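Local coordinates for stringent starvation protein A homolog (Haemophilus influenzae, PDB 3LYK), which probably forms an equimolar complex with the RNA polymerase holoenzyme, though not with the core enzyme, and belongs to the glutathione S-transferase superfamily, at residues Arg96-Arg101 with Tyr144-Glu149; Ile70-Leu75 with Phe150-Cys155; Lys22-Glu27 with Pro82-Val87. One frame throughout, in Å; residues are numbered along the deposited sequence.

Interaction 1 (Arg96-Arg101 with Tyr144-Glu149)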
loop_
_atom_site.group_PDB
_atom_site.type_symbol
_atom_site.label_atom_id
_atom_site.label_comp_id
_atom_site.label_asym_id
_atom_site.label_seq_id
_atom_site.Cartn_x
_atom_site.Cartn_y
_atom_site.Cartn_z
ATOM N N ARG B 96 -8.926 -1.156 -4.406
ATOM C CA ARG B 96 -7.541 -0.921 -4.019
ATOM C C ARG B 96 -6.766 -0.181 -5.098
ATOM O O ARG B 96 -5.930 0.704 -4.805
ATOM C CB ARG B 96 -6.829 -2.243 -3.662
ATOM C CG ARG B 96 -7.207 -2.798 -2.258
ATOM C CD ARG B 96 -6.247 -3.865 -1.819
ATOM N NE ARG B 96 -6.652 -4.417 -0.532
ATOM C CZ ARG B 96 -7.206 -5.621 -0.371
ATOM N NH1 ARG B 96 -7.419 -6.421 -1.430
ATOM N NH2 ARG B 96 -7.523 -6.041 0.856
ATOM N N LEU B 97 -6.992 -0.582 -6.349
ATOM C CA LEU B 97 -6.260 0.031 -7.467
ATOM C C LEU B 97 -6.699 1.498 -7.656
ATOM O O LEU B 97 -5.878 2.391 -7.900
ATOM C CB LEU B 97 -6.494 -0.760 -8.752
ATOM C CG LEU B 97 -5.467 -0.399 -9.835
ATOM C CD1 LEU B 97 -4.071 -0.718 -9.372
ATOM C CD2 LEU B 97 -5.752 -1.105 -11.171
ATOM N N LEU B 98 -8.002 1.724 -7.514
ATOM C CA LEU B 98 -8.584 3.073 -7.547
ATOM C C LEU B 98 -7.969 3.979 -6.487
ATOM O O LEU B 98 -7.573 5.109 -6.769
ATOM C CB LEU B 98 -10.090 2.942 -7.330
ATOM C CG LEU B 98 -11.093 3.915 -7.892
ATOM C CD1 LEU B 98 -10.603 4.456 -9.235
ATOM C CD2 LEU B 98 -12.374 3.120 -8.082
HETATM N N MSE B 99 -7.801 3.443 -5.283
HETATM C CA MSE B 99 -7.212 4.183 -4.190
HETATM C C MSE B 99 -5.791 4.563 -4.470
HETATM O O MSE B 99 -5.383 5.724 -4.262
HETATM C CB MSE B 99 -7.324 3.383 -2.875
HETATM C CG MSE B 99 -8.773 3.449 -2.301
HETATM SE SE MSE B 99 -8.965 2.357 -0.674
HETATM C CE MSE B 99 -9.616 0.645 -1.290
ATOM N N LEU B 100 -5.013 3.578 -4.934
ATOM C CA LEU B 100 -3.629 3.808 -5.267
ATOM C C LEU B 100 -3.514 4.925 -6.299
ATOM O O LEU B 100 -2.636 5.790 -6.177
ATOM C CB LEU B 100 -2.984 2.553 -5.847
ATOM C CG LEU B 100 -1.582 2.782 -6.432
ATOM C CD1 LEU B 100 -0.610 3.059 -5.317
ATOM C CD2 LEU B 100 -1.080 1.532 -7.235
ATOM N N ARG B 101 -4.376 4.889 -7.304
ATOM C CA ARG B 101 -4.328 5.866 -8.383
ATOM C C ARG B 101 -4.747 7.274 -7.921
ATOM O O ARG B 101 -4.145 8.272 -8.344
ATOM C CB ARG B 101 -5.198 5.428 -9.546
ATOM C CG ARG B 101 -4.601 4.215 -10.331
ATOM C CD ARG B 101 -5.512 3.741 -11.431
ATOM N NE ARG B 101 -5.965 4.864 -12.239
ATOM C CZ ARG B 101 -7.230 5.102 -12.563
ATOM N NH1 ARG B 101 -8.184 4.260 -12.194
ATOM N NH2 ARG B 101 -7.548 6.187 -13.264
ATOM N N TYR B 144 -21.868 6.647 -5.077
ATOM C CA TYR B 144 -20.545 6.815 -4.453
ATOM C C TYR B 144 -19.474 6.568 -5.474
ATOM O O TYR B 144 -19.798 6.267 -6.608
ATOM C CB TYR B 144 -20.404 5.970 -3.192
ATOM C CG TYR B 144 -21.373 6.443 -2.152
ATOM C CD1 TYR B 144 -21.037 7.500 -1.287
ATOM C CD2 TYR B 144 -22.643 5.882 -2.059
ATOM C CE1 TYR B 144 -21.945 7.954 -0.350
ATOM C CE2 TYR B 144 -23.554 6.323 -1.120
ATOM C CZ TYR B 144 -23.207 7.365 -0.285
ATOM O OH TYR B 144 -24.099 7.796 0.656
ATOM N N PHE B 145 -18.210 6.773 -5.131
ATOM C CA PHE B 145 -17.207 6.853 -6.170
ATOM C C PHE B 145 -16.907 5.455 -6.748
ATOM O O PHE B 145 -16.151 4.687 -6.155
ATOM C CB PHE B 145 -15.954 7.538 -5.651
ATOM C CG PHE B 145 -15.067 8.017 -6.716
ATOM C CD1 PHE B 145 -15.153 9.322 -7.173
ATOM C CD2 PHE B 145 -14.120 7.166 -7.292
ATOM C CE1 PHE B 145 -14.298 9.790 -8.184
ATOM C CE2 PHE B 145 -13.251 7.627 -8.292
ATOM C CZ PHE B 145 -13.363 8.936 -8.753
HETATM N N MSE B 146 -17.525 5.154 -7.894
HETATM C CA MSE B 146 -17.402 3.852 -8.583
HETATM C C MSE B 146 -17.967 2.765 -7.689
HETATM O O MSE B 146 -17.527 1.640 -7.765
HETATM C CB MSE B 146 -15.935 3.498 -8.899
HETATM C CG MSE B 146 -15.260 4.340 -9.961
HETATM SE SE MSE B 146 -16.239 4.108 -11.659
HETATM C CE MSE B 146 -15.414 2.433 -12.327
ATOM N N ASN B 147 -18.900 3.110 -6.805
ATOM C CA ASN B 147 -19.521 2.121 -5.940
ATOM C C ASN B 147 -20.941 2.516 -5.616
ATOM O O ASN B 147 -21.286 3.710 -5.638
ATOM C CB ASN B 147 -18.708 1.880 -4.643
ATOM C CG ASN B 147 -17.519 0.906 -4.859
ATOM O OD1 ASN B 147 -17.732 -0.269 -5.140
ATOM N ND2 ASN B 147 -16.284 1.407 -4.775
ATOM N N GLU B 148 -21.749 1.505 -5.310
ATOM C CA GLU B 148 -23.138 1.672 -4.903
ATOM C C GLU B 148 -23.244 2.162 -3.471
ATOM O O GLU B 148 -24.199 2.868 -3.145
ATOM C CB GLU B 148 -23.883 0.332 -4.991
ATOM C CG GLU B 148 -23.990 -0.238 -6.400
ATOM C CD GLU B 148 -24.938 0.578 -7.300
ATOM O OE1 GLU B 148 -25.747 1.383 -6.767
ATOM O OE2 GLU B 148 -24.865 0.408 -8.544
ATOM N N GLU B 149 -22.293 1.753 -2.612
ATOM C CA GLU B 149 -22.314 2.108 -1.185
ATOM C C GLU B 149 -21.048 2.864 -0.806
ATOM O O GLU B 149 -20.020 2.715 -1.449
ATOM C CB GLU B 149 -22.387 0.859 -0.297
ATOM C CG GLU B 149 -23.633 -0.037 -0.488
ATOM C CD GLU B 149 -24.883 0.622 0.069
ATOM O OE1 GLU B 149 -24.888 1.021 1.265
ATOM O OE2 GLU B 149 -25.858 0.778 -0.693
#
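The type II beta turn from Tyr144 to Asn147, in the loop leading to helix 152-165, presents its two corner residues, Phe145 and Met146, to Leu98 of helix 89-115, all within the helical C-terminal domain of the GST fold. Met146 has the positive phi (63°) of this turn type; the closing bond, Asn147 N to Tyr144 O, is weak at 3.3 Å, and Tyr144 N to Asn147 O, 3.0 Å, pairs the two again. Leu98 CD2 lies 3.7 Å from Met146 CG and equally close to CB of that residue, the two side chains crossing at about a right angle. Leu98 CD1 comes to the edge of the Phe145 ring, near the ring plane, 4.2 Å from CE2. With CG anti to the backbone N (chi1 -151°), the leucine projects from the helix far enough to bridge backbones whose nearest CA atoms, those of Leu98 and Met146, are 8.9 Å apart. Outside the two segments, Phe145 N donates to Asp154 OD1 and Asn147 ND2 to Asp95 OD1. The segments bury just 114 Å² between them, through carbon contacts; such packing is non-directional, and the turn's orientation probably depends more on those flanking hydrogen bonds.

Interaction 2 (Ile70-Leu75 with Phe150-Cys155)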
loop_
_atom_site.group_PDB
_atom_site.type_symbol
_atom_site.label_atom_id
_atom_site.label_comp_id
_atom_site.label_asym_id
_atom_site.label_seq_id
_atom_site.Cartn_x
_atom_site.Cartn_y
_atom_site.Cartn_z
ATOM N N ILE B 70 -2.840 0.941 5.802
ATOM C CA ILE B 70 -2.746 -0.191 6.704
ATOM C C ILE B 70 -3.691 -0.018 7.885
ATOM O O ILE B 70 -4.354 -0.968 8.329
ATOM C CB ILE B 70 -1.313 -0.374 7.214
ATOM C CG1 ILE B 70 -0.416 -0.792 6.034
ATOM C CG2 ILE B 70 -1.249 -1.446 8.330
ATOM C CD1 ILE B 70 0.992 -1.108 6.446
ATOM N N ILE B 71 -3.722 1.196 8.431
ATOM C CA ILE B 71 -4.683 1.498 9.507
ATOM C C ILE B 71 -6.144 1.270 9.107
ATOM O O ILE B 71 -6.916 0.636 9.841
ATOM C CB ILE B 71 -4.457 2.940 10.050
ATOM C CG1 ILE B 71 -3.170 2.941 10.890
ATOM C CG2 ILE B 71 -5.695 3.434 10.895
ATOM C CD1 ILE B 71 -2.646 4.371 11.179
HETATM N N MSE B 72 -6.523 1.784 7.957
HETATM C CA MSE B 72 -7.909 1.681 7.508
HETATM C C MSE B 72 -8.348 0.267 7.253
HETATM O O MSE B 72 -9.483 -0.117 7.603
HETATM C CB MSE B 72 -8.155 2.554 6.259
HETATM C CG MSE B 72 -8.081 4.081 6.614
HETATM SE SE MSE B 72 -8.544 5.105 4.997
HETATM C CE MSE B 72 -6.802 5.007 4.264
ATOM N N GLU B 73 -7.466 -0.516 6.629
ATOM C CA GLU B 73 -7.801 -1.922 6.426
ATOM C C GLU B 73 -7.845 -2.671 7.734
ATOM O O GLU B 73 -8.714 -3.485 7.920
ATOM C CB GLU B 73 -6.871 -2.593 5.393
ATOM C CG GLU B 73 -7.250 -2.134 3.937
ATOM C CD GLU B 73 -6.964 -3.214 2.843
ATOM O OE1 GLU B 73 -7.356 -4.412 3.051
ATOM O OE2 GLU B 73 -6.367 -2.835 1.787
ATOM N N TYR B 74 -6.923 -2.390 8.649
ATOM C CA TYR B 74 -7.034 -2.940 9.994
ATOM C C TYR B 74 -8.399 -2.657 10.655
ATOM O O TYR B 74 -9.035 -3.554 11.266
ATOM C CB TYR B 74 -5.890 -2.388 10.853
ATOM C CG TYR B 74 -6.072 -2.630 12.359
ATOM C CD1 TYR B 74 -5.926 -3.917 12.903
ATOM C CD2 TYR B 74 -6.410 -1.574 13.231
ATOM C CE1 TYR B 74 -6.113 -4.162 14.294
ATOM C CE2 TYR B 74 -6.594 -1.808 14.586
ATOM C CZ TYR B 74 -6.439 -3.098 15.111
ATOM O OH TYR B 74 -6.597 -3.324 16.454
ATOM N N LEU B 75 -8.862 -1.411 10.544
ATOM C CA LEU B 75 -10.132 -1.050 11.222
ATOM C C LEU B 75 -11.298 -1.756 10.523
ATOM O O LEU B 75 -12.207 -2.261 11.203
ATOM C CB LEU B 75 -10.337 0.468 11.203
ATOM C CG LEU B 75 -9.374 1.243 12.081
ATOM C CD1 LEU B 75 -9.408 2.767 11.815
ATOM C CD2 LEU B 75 -9.600 0.949 13.597
ATOM N N PHE B 150 -21.122 3.631 0.279
ATOM C CA PHE B 150 -20.000 4.420 0.744
ATOM C C PHE B 150 -18.895 3.468 1.205
ATOM O O PHE B 150 -19.188 2.493 1.892
ATOM C CB PHE B 150 -20.444 5.270 1.940
ATOM C CG PHE B 150 -19.353 6.140 2.511
ATOM C CD1 PHE B 150 -19.070 7.372 1.952
ATOM C CD2 PHE B 150 -18.641 5.730 3.632
ATOM C CE1 PHE B 150 -18.097 8.206 2.496
ATOM C CE2 PHE B 150 -17.653 6.555 4.183
ATOM C CZ PHE B 150 -17.382 7.793 3.612
ATOM N N GLY B 151 -17.637 3.774 0.882
ATOM C CA GLY B 151 -16.552 2.874 1.290
ATOM C C GLY B 151 -15.226 3.576 1.360
ATOM O O GLY B 151 -15.172 4.827 1.250
ATOM N N LEU B 152 -14.149 2.779 1.491
ATOM C CA LEU B 152 -12.792 3.322 1.602
ATOM C C LEU B 152 -12.376 4.220 0.446
ATOM O O LEU B 152 -11.607 5.146 0.665
ATOM C CB LEU B 152 -11.746 2.216 1.842
ATOM C CG LEU B 152 -11.859 1.386 3.131
ATOM C CD1 LEU B 152 -10.648 0.376 3.263
ATOM C CD2 LEU B 152 -11.959 2.275 4.389
ATOM N N VAL B 153 -12.832 3.947 -0.777
ATOM C CA VAL B 153 -12.488 4.846 -1.911
ATOM C C VAL B 153 -13.012 6.291 -1.639
ATOM O O VAL B 153 -12.316 7.292 -1.875
ATOM C CB VAL B 153 -13.066 4.310 -3.248
ATOM C CG1 VAL B 153 -12.715 5.239 -4.414
ATOM C CG2 VAL B 153 -12.539 2.843 -3.532
ATOM N N ASP B 154 -14.218 6.384 -1.104
ATOM C CA ASP B 154 -14.797 7.689 -0.723
ATOM C C ASP B 154 -13.993 8.347 0.405
ATOM O O ASP B 154 -13.889 9.572 0.449
ATOM C CB ASP B 154 -16.261 7.500 -0.332
ATOM C CG ASP B 154 -17.051 6.845 -1.437
ATOM O OD1 ASP B 154 -17.254 7.493 -2.491
ATOM O OD2 ASP B 154 -17.406 5.642 -1.287
ATOM N N CYS B 155 -13.378 7.532 1.276
ATOM C CA CYS B 155 -12.474 8.049 2.287
ATOM C C CYS B 155 -11.208 8.632 1.668
ATOM O O CYS B 155 -10.501 9.382 2.339
ATOM C CB CYS B 155 -12.135 6.989 3.336
ATOM S SG CYS B 155 -13.636 6.418 4.196
#
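Glu73 OE1 is engaged by two arginines: it forms a salt bridge with Arg96 NH2 of helix 89-115 and a long, weak ion pair with Arg96 of the second subunit. The same side chain supplies a carbon to the contact, CG lying 4.3 Å from Leu152 CD1, so its aliphatic part packs against leucine while its carboxylate serves the domain and subunit interfaces. The two methyls of Leu152 divide the contact: CD1 goes to Glu73, while CD2 approaches Met72 CB at 4.2 Å, and the nearest CA atoms, those of Met72 and Leu152, are 7.8 Å apart. Met72, a selenomethionine, runs on past the leucine with its chain extended at chi2 (-176°), which carries SE to within 4.4 Å of Cys155 CB, one turn further along helix 152-165. At the start of that helix Asp154 OD2 accepts from Gly151 N at 2.9 Å, using the lone pair anti to the other oxygen, with an N-H...O angle of 152°. This matches the aspartate half of the N-capping box known at this helix in glutathione transferases, although Gly151 has no side chain to return the other bond. OD1 is hydrogen-bonded in turn to Tyr182 OH. All four touching residues are buried, and 151 Å² is covered. Helix 68-78 thus faces the C-terminal domain through Met72 and Glu73, while Ile71 and Tyr74 pack on Leu65 of strand 63-66 and Met72 also meets Gln20 of helix 16-27; Leu152 in turn rests on Met99 of helix 89-115.

Interaction 3 (Lys22-Glu27 with Pro82-Val87); sequences KIVLAE and PPLMQV
Val24 meets Leu84 with both of its methyls: CG1 is 3.9 Å and CG2 4.1 Å from Leu84 CD1. The two side chains slide past each other in opposite directions. Next in sequence, Leu25 leaves the helix on the face directed away from 82-87 and packs on Met7 and Leu9 of strand 3-11. Helix 16-27 therefore lies between the sheet of the thioredoxin-like N-terminal domain and the segment 82-87, which belongs to the linker that joins helix 68-78 to the first helix of the C-terminal domain, 89-115. Three residues on from Val24, about a turn of helix, Glu27 takes up the rest of the contact. Its CB is 4.1 Å from Leu84 CD1, and its carboxylate oxygen OE1 lies 4.0 Å from Leu84 CD2, so the leucine fits against both residues of this helix face. A bend at chi2 (-69°) turns the carboxylate so that OE1 also sits 3.5 Å from Pro82 CG, the two side chains crossing at about a right angle. The charge itself is met elsewhere: OE2 has a salt bridge to Arg189 NE and a hydrogen bond with Ser191 OG. At the helix end the backbone oxygen Glu27 O rests 3.3 Å from Pro82 CD, on a proline ring preceded by a cis peptide bond.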
loop_
_atom_site.group_PDB
_atom_site.type_symbol
_atom_site.label_atom_id
_atom_site.label_comp_id
_atom_site.label_asym_id
_atom_site.label_seq_id
_atom_site.Cartn_x
_atom_site.Cartn_y
_atom_site.Cartn_z
ATOM N N LYS B 22 -9.603 9.355 10.389
ATOM C CA LYS B 22 -10.724 9.823 11.280
ATOM C C LYS B 22 -12.069 9.521 10.701
ATOM O O LYS B 22 -12.970 9.237 11.423
ATOM C CB LYS B 22 -10.649 11.323 11.600
ATOM C CG LYS B 22 -9.400 11.723 12.368
ATOM C CD LYS B 22 -9.379 13.269 12.410
ATOM C CE LYS B 22 -8.367 13.771 13.382
ATOM N NZ LYS B 22 -8.262 15.249 13.186
ATOM N N ILE B 23 -12.229 9.573 9.393
ATOM C CA ILE B 23 -13.530 9.217 8.829
ATOM C C ILE B 23 -13.814 7.735 9.105
ATOM O O ILE B 23 -14.919 7.351 9.517
ATOM C CB ILE B 23 -13.543 9.476 7.341
ATOM C CG1 ILE B 23 -13.435 10.975 7.093
ATOM C CG2 ILE B 23 -14.824 8.881 6.705
ATOM C CD1 ILE B 23 -13.223 11.307 5.592
ATOM N N VAL B 24 -12.798 6.896 8.919
ATOM C CA VAL B 24 -13.015 5.437 9.168
ATOM C C VAL B 24 -13.301 5.142 10.628
ATOM O O VAL B 24 -14.219 4.368 10.935
ATOM C CB VAL B 24 -11.835 4.582 8.608
ATOM C CG1 VAL B 24 -11.999 3.122 8.984
ATOM C CG2 VAL B 24 -11.785 4.798 7.035
ATOM N N LEU B 25 -12.560 5.775 11.534
ATOM C CA LEU B 25 -12.845 5.615 12.978
ATOM C C LEU B 25 -14.296 5.990 13.338
ATOM O O LEU B 25 -14.921 5.271 14.115
ATOM C CB LEU B 25 -11.865 6.406 13.850
ATOM C CG LEU B 25 -10.427 5.856 13.906
ATOM C CD1 LEU B 25 -9.394 6.928 14.319
ATOM C CD2 LEU B 25 -10.339 4.655 14.848
ATOM N N ALA B 26 -14.827 7.057 12.719
ATOM C CA ALA B 26 -16.163 7.533 13.005
ATOM C C ALA B 26 -17.206 6.633 12.347
ATOM O O ALA B 26 -18.217 6.351 12.967
ATOM C CB ALA B 26 -16.330 8.998 12.560
ATOM N N GLU B 27 -16.947 6.155 11.121
ATOM C CA GLU B 27 -17.845 5.196 10.506
ATOM C C GLU B 27 -18.041 3.979 11.394
ATOM O O GLU B 27 -19.150 3.487 11.518
ATOM C CB GLU B 27 -17.320 4.696 9.162
ATOM C CG GLU B 27 -17.604 5.575 7.973
ATOM C CD GLU B 27 -19.115 5.616 7.604
ATOM O OE1 GLU B 27 -19.780 4.542 7.611
ATOM O OE2 GLU B 27 -19.611 6.717 7.271
ATOM N N PRO B 82 -20.217 -0.717 9.852
ATOM C CA PRO B 82 -20.650 -1.105 8.504
ATOM C C PRO B 82 -19.432 -1.393 7.581
ATOM O O PRO B 82 -18.328 -0.864 7.812
ATOM C CB PRO B 82 -21.345 0.145 8.003
ATOM C CG PRO B 82 -20.502 1.281 8.628
ATOM C CD PRO B 82 -20.206 0.756 10.017
ATOM N N PRO B 83 -19.628 -2.255 6.564
ATOM C CA PRO B 83 -18.500 -2.656 5.704
ATOM C C PRO B 83 -18.046 -1.482 4.817
ATOM O O PRO B 83 -18.869 -0.808 4.184
ATOM C CB PRO B 83 -19.065 -3.847 4.870
ATOM C CG PRO B 83 -20.651 -3.688 4.972
ATOM C CD PRO B 83 -20.886 -3.011 6.321
ATOM N N LEU B 84 -16.751 -1.196 4.802
ATOM C CA LEU B 84 -16.245 -0.142 3.924
ATOM C C LEU B 84 -15.513 -0.719 2.694
ATOM O O LEU B 84 -14.951 0.016 1.871
ATOM C CB LEU B 84 -15.341 0.802 4.736
ATOM C CG LEU B 84 -16.028 1.485 5.937
ATOM C CD1 LEU B 84 -15.056 2.423 6.665
ATOM C CD2 LEU B 84 -17.228 2.313 5.426
HETATM N N MSE B 85 -15.506 -2.044 2.580
HETATM C CA MSE B 85 -15.013 -2.733 1.339
HETATM C C MSE B 85 -16.001 -3.793 0.972
HETATM O O MSE B 85 -16.758 -4.257 1.818
HETATM C CB MSE B 85 -13.712 -3.432 1.667
HETATM C CG MSE B 85 -12.720 -2.448 2.102
HETATM SE SE MSE B 85 -11.611 -2.024 0.579
HETATM C CE MSE B 85 -10.448 -3.262 1.477
ATOM N N GLN B 86 -15.991 -4.224 -0.268
ATOM C CA GLN B 86 -16.893 -5.319 -0.596
ATOM C C GLN B 86 -16.289 -6.603 -0.160
ATOM O O GLN B 86 -15.201 -6.653 0.394
ATOM C CB GLN B 86 -17.140 -5.363 -2.077
ATOM C CG GLN B 86 -17.250 -3.989 -2.606
ATOM C CD GLN B 86 -18.111 -3.931 -3.808
ATOM O OE1 GLN B 86 -18.922 -4.823 -4.055
ATOM N NE2 GLN B 86 -17.950 -2.883 -4.575
ATOM N N VAL B 87 -17.027 -7.643 -0.437
ATOM C CA VAL B 87 -16.781 -8.975 0.074
ATOM C C VAL B 87 -15.887 -9.749 -0.923
ATOM O O VAL B 87 -15.012 -10.531 -0.533
ATOM C CB VAL B 87 -18.199 -9.642 0.244
ATOM C CG1 VAL B 87 -18.124 -11.084 0.704
ATOM C CG2 VAL B 87 -19.047 -8.788 1.274
#

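Interactions 2 and 3 are near neighbours, their centres about 6 Å apart; Leu152 N bonds to Leu84 O at 2.9 Å, and Leu152 CD2 touches Val24 CG2 at 3.7 Å. Between them they join helices 16-27 and 68-78 to the interdomain linker and helix 152-165. Interaction 2 is fully buried; interaction 3 is half so, mixing aliphatic packing with a carboxylate and a proline. Interaction 1 stays within the C-terminal domain, and one of its three touching residues is exposed. It adjoins interaction 2 through Asp154, through Met99 packing on Leu152 and through the Arg96-Glu73 salt bridge, and both reach the second subunit, whereas interaction 3 does not.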